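Local structure of nuclease-like protein (Chaetomium thermophilum, 6GRC) at residues Asp135-Glu140 and Arg150-Asp155; Asp203-Cys208 and Leu262-Asn267; Glu246-Glu251 and Lys258-Glu263. The protein probably acts as a structure-selective endonuclease of the XPG/GEN1 family that cuts 5'-flaps and four-way DNA junctions with the aid of divalent metal ions. All coordinates share one frame; numbering follows the deposited sequence.

Overall arrangement
Following the chain from its N terminus, interaction 1 comes first: it closes the connection between strands 136-138 and 151-157, neighbours in the mixed sheet of the nuclease core, with nine residues between its two segments. Interaction 2 opens later, at 203-208, and spans 53 residues, mostly helical, before returning at 262-267; it ties the loop after helix 191-196 to the loop after helix 233-249. Interaction 3 opens late in that span, joining the end of helix 233-249 to 258-263, and its second segment overlaps that of interaction 2 at Leu262 and Glu263. Their centres are about 12 Å apart, whereas interaction 1 stands about 32 Å and about 37 Å from them, centre to centre.

Interaction 1 (Asp135-Glu140 and Arg150-Asp155)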
# COMPACT_ATOMS: atom_id res chain seq x y z
N ASP A 135 3.22 9.03 0.35
CA ASP A 135 2.77 9.37 1.70
C ASP A 135 2.69 8.16 2.62
O ASP A 135 2.59 8.30 3.82
CB ASP A 135 1.38 9.99 1.63
CG ASP A 135 1.35 11.21 0.74
OD1 ASP A 135 2.04 12.20 1.09
OD2 ASP A 135 0.62 11.18 -0.29
N ALA A 136 2.68 6.97 2.04
CA ALA A 136 2.60 5.72 2.80
C ALA A 136 3.06 4.59 1.91
O ALA A 136 3.12 4.73 0.69
CB ALA A 136 1.17 5.48 3.25
N VAL A 137 3.41 3.46 2.52
CA VAL A 137 3.76 2.26 1.78
C VAL A 137 2.77 1.17 2.12
O VAL A 137 2.25 1.12 3.23
CB VAL A 137 5.21 1.78 2.04
CG1 VAL A 137 6.18 2.95 2.04
CG2 VAL A 137 5.32 1.04 3.36
N LEU A 138 2.49 0.32 1.13
CA LEU A 138 1.63 -0.84 1.28
C LEU A 138 2.52 -2.04 0.95
O LEU A 138 3.02 -2.19 -0.17
CB LEU A 138 0.41 -0.75 0.36
CG LEU A 138 -0.42 -2.04 0.22
CD1 LEU A 138 -0.80 -2.61 1.58
CD2 LEU A 138 -1.64 -1.80 -0.64
N SER A 139 2.74 -2.87 1.95
CA SER A 139 3.74 -3.92 1.89
C SER A 139 3.23 -5.16 2.60
O SER A 139 2.15 -5.15 3.22
CB SER A 139 5.02 -3.44 2.55
OG SER A 139 6.10 -4.30 2.20
N GLU A 140 3.99 -6.24 2.54
CA GLU A 140 3.52 -7.49 3.10
C GLU A 140 3.67 -7.56 4.62
O GLU A 140 2.96 -8.32 5.26
CB GLU A 140 4.11 -8.71 2.38
CG GLU A 140 5.61 -8.94 2.52
CD GLU A 140 6.14 -9.88 1.44
OE1 GLU A 140 5.50 -10.93 1.19
OE2 GLU A 140 7.20 -9.57 0.85
N ARG A 150 7.41 5.49 7.82
CA ARG A 150 6.69 6.08 8.95
C ARG A 150 5.23 5.63 9.00
O ARG A 150 4.72 5.25 10.06
CB ARG A 150 6.80 7.60 8.91
CG ARG A 150 8.22 8.10 9.11
CD ARG A 150 8.32 9.62 9.27
NE ARG A 150 8.02 10.32 8.01
CZ ARG A 150 8.86 10.44 6.98
NH1 ARG A 150 10.08 9.90 7.01
NH2 ARG A 150 8.47 11.10 5.89
N VAL A 151 4.55 5.68 7.86
CA VAL A 151 3.22 5.08 7.76
C VAL A 151 3.30 3.87 6.85
O VAL A 151 3.66 4.00 5.67
CB VAL A 151 2.18 6.07 7.20
CG1 VAL A 151 0.80 5.42 7.19
CG2 VAL A 151 2.18 7.34 8.03
N THR A 152 2.97 2.71 7.40
CA THR A 152 3.08 1.47 6.64
C THR A 152 1.78 0.65 6.76
O THR A 152 1.24 0.50 7.85
CB THR A 152 4.36 0.69 7.03
OG1 THR A 152 4.55 -0.41 6.14
CG2 THR A 152 4.32 0.20 8.44
N LEU A 153 1.27 0.22 5.62
CA LEU A 153 -0.00 -0.51 5.51
C LEU A 153 0.26 -1.95 5.07
O LEU A 153 1.19 -2.23 4.29
CB LEU A 153 -0.93 0.16 4.50
CG LEU A 153 -0.99 1.70 4.49
CD1 LEU A 153 -1.91 2.23 3.41
CD2 LEU A 153 -1.40 2.23 5.86
N ARG A 154 -0.55 -2.86 5.60
CA ARG A 154 -0.49 -4.26 5.18
C ARG A 154 -1.88 -4.88 5.12
O ARG A 154 -2.83 -4.35 5.69
CB ARG A 154 0.41 -5.06 6.13
CG ARG A 154 -0.10 -5.12 7.56
CD ARG A 154 0.82 -5.92 8.45
NE ARG A 154 0.28 -5.99 9.81
CZ ARG A 154 -0.23 -7.07 10.39
NH1 ARG A 154 -0.30 -8.24 9.75
NH2 ARG A 154 -0.67 -6.99 11.64
N ASP A 155 -1.99 -6.01 4.42
CA ASP A 155 -3.19 -6.84 4.46
C ASP A 155 -4.39 -6.06 3.90
O ASP A 155 -5.38 -5.83 4.58
CB ASP A 155 -3.44 -7.35 5.88
CG ASP A 155 -4.61 -8.30 5.98
OD1 ASP A 155 -4.97 -8.95 4.97
OD2 ASP A 155 -5.18 -8.40 7.08
O HOH W 1 0.10 -6.72 2.75
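Val137 and Thr152 stand as a parallel bridge pair on one face of the sheet, their side chains inclined to each other. With CG1 opposite the carbonyl carbon (chi1 -43°), Val137 puts CG2 between its own N and carbonyl carbon, and from there this methyl lies 3.2 Å from Thr152 OG1, a close approach rather than a polar bond. The hydroxyl itself is hydrogen-bonded to Thr144.

Leu138 and Leu153 form the next pair, on the other face. Here the Leu138 CD1 methyl leans across to Leu153, meeting CB at 4.0 Å and also passing over the Leu153 carbonyl. Ala136 shares this apolar side, its CB 4.0 Å from Val151 CG1; Leu21 of helix 18-29 touches Leu153, while Cys125 of helix 121-130 packs on Val137.

Between the faces, the strands run parallel with a 21° angle between them. Val137 N bonds to Val151 O at 3.2 Å, Leu153 N to Val137 O at 2.7 Å and Ser139 N to Leu153 O at 2.9 Å, the latter two donors almost in line with the carbonyl bond. Beyond the Ser139 N bond, a water bridges the two segments, donating to Ser139 O (2.6 Å) and accepting from Asp155 N (2.8 Å).

These are adjoining strands in the central sheet of the PIN-like nuclease domain. Apolar packing and backbone bonds hold the pair, and Glu140, just beyond it, is a magnesium and manganese ligand beside Asp141 and close to the DNA.

Interaction 2 (Asp203-Cys208 and Leu262-Asn267); sequences DGIPGC and LEIPEN. With nucleotides of chain C.
Ile205 meets Leu262 with CG2, the branch opposite its own N, because CG1 lies opposite the carbonyl carbon (chi1 -64°); its two branches thereby rest against different residues of 262-267. The setting is the helix-three-turn-helix (H3TH) region of this family, where 203-208 links helix 191-196 to helix 210-219, while the segment 262-267 comes after helix 233-249. Ile205 CG2 lies 3.8 Å from Leu262 CG, the two side chains crossing at about a right angle, while Ile205 CD1 reaches Ile264 CG1 at 4.2 Å.

Ile205 to Cys208 form a type II turn, and Leu262 CD1 sits under it, 3.6 Å from both Pro206 O and Gly207 C. Gly207 has a positive phi (85°) that suits glycine. Leu262 CD2 continues to Cys208 CB, and Pro206 and Pro265 point their rings at each other, CD to CD 4.1 Å.

At the far end Asp203 and Asn267 lie obliquely, carboxylate and amide planes 64° apart; Asp203 OD2 and Asn267 ND2 are 2.7 Å apart, but the angle is too poor for a hydrogen bond, and Asp203 OD2 is instead weakly hydrogen-bonded to Asn270 ND2. The turn also meets the DNA: Gly207 N bonds a phosphate, and Gly207 O comes within 3.3 Å of C4' of DA9 of chain C.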
# COMPACT_ATOMS: atom_id res chain seq x y z
N ASP A 203 25.16 -14.80 11.72
CA ASP A 203 25.73 -14.35 12.99
C ASP A 203 24.69 -13.73 13.92
O ASP A 203 24.98 -12.76 14.63
CB ASP A 203 26.88 -13.37 12.75
CG ASP A 203 27.95 -13.94 11.84
OD1 ASP A 203 28.31 -15.13 12.01
OD2 ASP A 203 28.43 -13.20 10.95
N GLY A 204 23.48 -14.30 13.91
CA GLY A 204 22.47 -14.03 14.94
C GLY A 204 22.77 -14.90 16.15
O GLY A 204 23.56 -15.84 16.06
N ILE A 205 22.14 -14.58 17.28
CA ILE A 205 22.39 -15.30 18.53
C ILE A 205 21.42 -16.49 18.64
O ILE A 205 20.21 -16.29 18.73
CB ILE A 205 22.29 -14.38 19.76
CG1 ILE A 205 23.39 -13.30 19.71
CG2 ILE A 205 22.46 -15.18 21.05
CD1 ILE A 205 23.05 -12.04 20.48
N PRO A 206 21.95 -17.72 18.61
CA PRO A 206 21.09 -18.88 18.82
C PRO A 206 20.43 -18.82 20.19
O PRO A 206 21.09 -18.47 21.17
CB PRO A 206 22.06 -20.08 18.77
CG PRO A 206 23.33 -19.56 18.18
CD PRO A 206 23.38 -18.10 18.50
N GLY A 207 19.14 -19.13 20.26
CA GLY A 207 18.43 -19.13 21.53
C GLY A 207 17.90 -17.78 21.95
O GLY A 207 17.16 -17.68 22.94
N CYS A 208 18.27 -16.73 21.22
CA CYS A 208 17.80 -15.39 21.50
C CYS A 208 16.68 -15.06 20.52
O CYS A 208 16.87 -15.07 19.30
CB CYS A 208 18.95 -14.38 21.34
SG CYS A 208 18.48 -12.65 21.62
N LEU A 262 23.33 -18.31 26.86
CA LEU A 262 23.27 -17.59 25.59
C LEU A 262 24.70 -17.32 25.12
O LEU A 262 25.43 -16.53 25.73
CB LEU A 262 22.46 -16.29 25.75
CG LEU A 262 21.46 -15.95 24.65
CD1 LEU A 262 20.49 -17.10 24.40
CD2 LEU A 262 20.71 -14.68 25.02
N GLU A 263 25.10 -18.02 24.05
CA GLU A 263 26.47 -17.95 23.53
C GLU A 263 26.47 -17.09 22.27
O GLU A 263 25.70 -17.33 21.34
CB GLU A 263 27.01 -19.35 23.22
CG GLU A 263 28.40 -19.61 23.80
CD GLU A 263 28.42 -19.62 25.33
OE1 GLU A 263 27.66 -20.43 25.93
OE2 GLU A 263 29.19 -18.83 25.93
N ILE A 264 27.35 -16.08 22.26
CA ILE A 264 27.36 -15.06 21.22
C ILE A 264 28.46 -15.36 20.21
O ILE A 264 29.64 -15.36 20.59
CB ILE A 264 27.56 -13.64 21.80
CG1 ILE A 264 26.41 -13.26 22.75
CG2 ILE A 264 27.61 -12.61 20.68
CD1 ILE A 264 26.35 -14.02 24.05
N PRO A 265 28.10 -15.62 18.94
CA PRO A 265 29.09 -15.88 17.89
C PRO A 265 30.17 -14.80 17.83
O PRO A 265 29.88 -13.63 18.04
CB PRO A 265 28.26 -15.85 16.60
CG PRO A 265 26.88 -16.21 17.02
CD PRO A 265 26.72 -15.70 18.42
N GLU A 266 31.41 -15.21 17.56
CA GLU A 266 32.53 -14.27 17.44
C GLU A 266 32.24 -13.14 16.45
O GLU A 266 32.59 -11.98 16.67
CB GLU A 266 33.80 -15.02 17.01
CG GLU A 266 35.02 -14.15 16.76
CD GLU A 266 35.43 -13.34 17.98
OE1 GLU A 266 35.71 -13.95 19.03
OE2 GLU A 266 35.47 -12.09 17.87
N ASN A 267 31.58 -13.50 15.35
CA ASN A 267 31.33 -12.59 14.25
C ASN A 267 30.14 -11.62 14.49
O ASN A 267 29.97 -10.66 13.74
CB ASN A 267 31.14 -13.41 12.97
CG ASN A 267 31.44 -12.63 11.70
OD1 ASN A 267 32.02 -11.54 11.74
ND2 ASN A 267 31.06 -13.19 10.56
P DA C 9 11.80 -15.45 23.03
OP1 DA C 9 12.62 -14.24 22.80
OP2 DA C 9 10.35 -15.44 22.67
O5' DA C 9 12.46 -16.71 22.30
C5' DA C 9 13.66 -17.33 22.84
C4' DA C 9 14.06 -18.54 22.03
O4' DA C 9 13.17 -19.65 22.28
C3' DA C 9 14.05 -18.37 20.51
O3' DA C 9 15.05 -19.23 19.97
C2' DA C 9 12.65 -18.83 20.13
C1' DA C 9 12.37 -19.93 21.14
N9 DA C 9 10.99 -20.06 21.59
C8 DA C 9 10.06 -19.09 21.87
N7 DA C 9 8.92 -19.57 22.30
C5 DA C 9 9.11 -20.94 22.32
C6 DA C 9 8.27 -22.01 22.68
N6 DA C 9 7.02 -21.85 23.11
N1 DA C 9 8.77 -23.26 22.58
C2 DA C 9 10.03 -23.42 22.15
N3 DA C 9 10.92 -22.49 21.78
C4 DA C 9 10.39 -21.26 21.89

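Interaction 3 (Glu246-Glu251 and Lys258-Glu263). With nucleotides of chain B.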
# COMPACT_ATOMS: atom_id res chain seq x y z
N GLU A 246 26.11 -7.65 30.65
CA GLU A 246 24.77 -7.37 31.12
C GLU A 246 23.86 -8.59 30.99
O GLU A 246 23.02 -8.83 31.86
CB GLU A 246 24.20 -6.20 30.32
CG GLU A 246 22.82 -5.74 30.74
CD GLU A 246 22.76 -5.24 32.17
OE1 GLU A 246 23.78 -4.68 32.66
OE2 GLU A 246 21.68 -5.41 32.80
N LEU A 247 24.02 -9.35 29.91
CA LEU A 247 23.28 -10.60 29.70
C LEU A 247 23.65 -11.65 30.75
O LEU A 247 22.79 -12.36 31.26
CB LEU A 247 23.54 -11.16 28.30
CG LEU A 247 22.76 -10.52 27.15
CD1 LEU A 247 23.39 -10.88 25.81
CD2 LEU A 247 21.30 -10.95 27.16
N ARG A 248 24.94 -11.73 31.08
CA ARG A 248 25.42 -12.74 32.02
C ARG A 248 24.95 -12.47 33.45
O ARG A 248 24.46 -13.38 34.11
CB ARG A 248 26.95 -12.82 31.98
CG ARG A 248 27.53 -13.31 30.65
CD ARG A 248 27.27 -14.79 30.45
NE ARG A 248 27.90 -15.33 29.24
CZ ARG A 248 27.35 -15.37 28.02
NH1 ARG A 248 26.12 -14.89 27.79
NH2 ARG A 248 28.04 -15.89 27.01
N THR A 249 25.09 -11.22 33.91
CA THR A 249 24.81 -10.87 35.31
C THR A 249 23.49 -10.12 35.55
O THR A 249 22.99 -10.09 36.68
CB THR A 249 25.96 -10.01 35.90
OG1 THR A 249 25.93 -8.69 35.34
CG2 THR A 249 27.33 -10.65 35.63
N ASN A 250 22.93 -9.51 34.50
CA ASN A 250 21.75 -8.65 34.64
C ASN A 250 21.92 -7.64 35.78
O ASN A 250 21.00 -7.41 36.56
CB ASN A 250 20.49 -9.50 34.85
CG ASN A 250 19.22 -8.76 34.44
OD1 ASN A 250 19.26 -7.79 33.67
ND2 ASN A 250 18.08 -9.23 34.94
N GLU A 251 23.10 -7.02 35.84
CA GLU A 251 23.44 -6.08 36.90
C GLU A 251 22.51 -4.87 36.87
O GLU A 251 21.90 -4.52 37.88
CB GLU A 251 24.90 -5.63 36.77
CG GLU A 251 25.39 -4.74 37.90
CD GLU A 251 26.90 -4.60 37.94
OE1 GLU A 251 27.55 -4.78 36.89
OE2 GLU A 251 27.45 -4.32 39.03
N LYS A 258 18.92 -13.73 33.98
CA LYS A 258 20.27 -13.81 33.49
C LYS A 258 20.30 -14.75 32.32
O LYS A 258 19.49 -15.63 32.23
CB LYS A 258 21.18 -14.35 34.57
CG LYS A 258 21.00 -13.71 35.93
CD LYS A 258 22.33 -13.55 36.62
CE LYS A 258 22.58 -14.66 37.62
NZ LYS A 258 23.07 -14.13 38.92
N HIS A 259 21.29 -14.62 31.46
CA HIS A 259 21.35 -15.47 30.26
C HIS A 259 22.75 -16.02 29.98
O HIS A 259 23.38 -15.65 28.99
CB HIS A 259 20.82 -14.69 29.06
CG HIS A 259 19.37 -14.32 29.17
ND1 HIS A 259 18.36 -15.18 28.82
CD2 HIS A 259 18.77 -13.19 29.60
CE1 HIS A 259 17.20 -14.60 29.02
NE2 HIS A 259 17.42 -13.38 29.49
N LYS A 260 23.22 -16.91 30.85
CA LYS A 260 24.60 -17.42 30.78
C LYS A 260 24.80 -18.47 29.69
O LYS A 260 25.90 -18.59 29.15
CB LYS A 260 25.05 -17.96 32.15
CG LYS A 260 26.56 -18.12 32.27
CD LYS A 260 27.15 -17.30 33.42
CE LYS A 260 26.79 -17.85 34.79
NZ LYS A 260 27.62 -19.03 35.19
N ALA A 261 23.75 -19.22 29.37
CA ALA A 261 23.80 -20.20 28.29
C ALA A 261 23.85 -19.52 26.93
O ALA A 261 24.36 -20.09 25.96
CB ALA A 261 22.60 -21.14 28.37
N LEU A 262 23.33 -18.31 26.86
CA LEU A 262 23.27 -17.59 25.59
C LEU A 262 24.70 -17.32 25.12
O LEU A 262 25.43 -16.53 25.73
CB LEU A 262 22.46 -16.29 25.75
CG LEU A 262 21.46 -15.95 24.65
CD1 LEU A 262 20.49 -17.10 24.40
CD2 LEU A 262 20.71 -14.68 25.02
N GLU A 263 25.10 -18.02 24.05
CA GLU A 263 26.47 -17.95 23.53
C GLU A 263 26.47 -17.09 22.27
O GLU A 263 25.70 -17.33 21.34
CB GLU A 263 27.01 -19.35 23.22
CG GLU A 263 28.40 -19.61 23.80
CD GLU A 263 28.42 -19.62 25.33
OE1 GLU A 263 27.66 -20.43 25.93
OE2 GLU A 263 29.19 -18.83 25.93
P DT B 12 20.38 -20.20 31.44
OP1 DT B 12 21.17 -19.03 30.96
OP2 DT B 12 21.08 -21.41 31.94
O5' DT B 12 19.39 -19.68 32.57
C5' DT B 12 18.25 -18.87 32.24
C4' DT B 12 17.29 -18.78 33.40
O4' DT B 12 16.43 -19.94 33.42
C3' DT B 12 17.93 -18.70 34.79
O3' DT B 12 17.83 -17.32 35.16
C2' DT B 12 17.18 -19.74 35.62
C1' DT B 12 16.03 -20.21 34.74
N1 DT B 12 15.65 -21.65 34.81
C2 DT B 12 14.34 -21.99 35.08
O2 DT B 12 13.48 -21.17 35.36
N3 DT B 12 14.08 -23.34 35.04
C4 DT B 12 14.97 -24.35 34.74
O4 DT B 12 14.59 -25.52 34.75
C5 DT B 12 16.32 -23.92 34.43
C7 DT B 12 17.35 -24.95 34.09
C6 DT B 12 16.58 -22.60 34.46
P DG B 13 18.39 -16.79 36.55
OP1 DG B 13 18.43 -15.31 36.50
OP2 DG B 13 19.62 -17.54 36.88
O5' DG B 13 17.22 -17.19 37.56
C5' DG B 13 15.87 -16.75 37.37
C4' DG B 13 14.97 -17.38 38.40
O4' DG B 13 14.77 -18.79 38.10
C3' DG B 13 15.48 -17.34 39.85
O3' DG B 13 14.38 -17.07 40.73
C2' DG B 13 16.01 -18.74 40.08
C1' DG B 13 15.02 -19.56 39.27
N9 DG B 13 15.46 -20.89 38.85
C8 DG B 13 16.73 -21.28 38.50
N7 DG B 13 16.80 -22.54 38.16
C5 DG B 13 15.50 -23.01 38.30
C6 DG B 13 14.96 -24.30 38.08
O6 DG B 13 15.54 -25.32 37.70
N1 DG B 13 13.59 -24.34 38.35
C2 DG B 13 12.84 -23.26 38.77
N2 DG B 13 11.54 -23.50 38.97
N3 DG B 13 13.34 -22.05 38.98
C4 DG B 13 14.66 -22.00 38.72
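His259 N donates to Leu247 O at 2.7 Å, joining helix end and loop with an N-H...O angle of 150° and the donor tilted from the carbonyl plane. Arg248 adds a grip on Leu262: NH1 and NH2 both reach its carbonyl oxygen, which lies at the edge of the guanidinium near its plane, at 2.7 Å and 3.0 Å, though both bonds are weak in angle. NH2 also forms a long salt bridge, 3.3 Å, to Glu263 OE2, with guanidinium and carboxylate turned 70° apart.

The arginine gets there by bending at chi2 (-72°), which folds the chain back over the loop; Lys260 O then sits 3.7 Å above the centre of the guanidinium face, and Arg248 CD runs across Lys260 CG. Replacing Arg248 by alanine removes the guanidinium, which would probably leave Leu262 O and the Glu263 carboxylate without this partner.

The same loop turns backbone N-H groups to the DNA: Lys258 N bonds OP1 of DG13 of chain B, and Ala261 N bonds OP1 of DT12 of chain B, each at 3.0 Å and nearly straight. Lys258 meanwhile lays its CD against Arg248 O and Thr249 O, over the helix C-terminus.

Deeper in, Leu247 CD2 touches Leu262 CD2 at 4.3 Å and lies obliquely to the His259 ring. Val212 of helix 210-219 packs on both Leu247 and His259, and in this way the last turn of helix 233-249 and its following loop sit against helix 210-219.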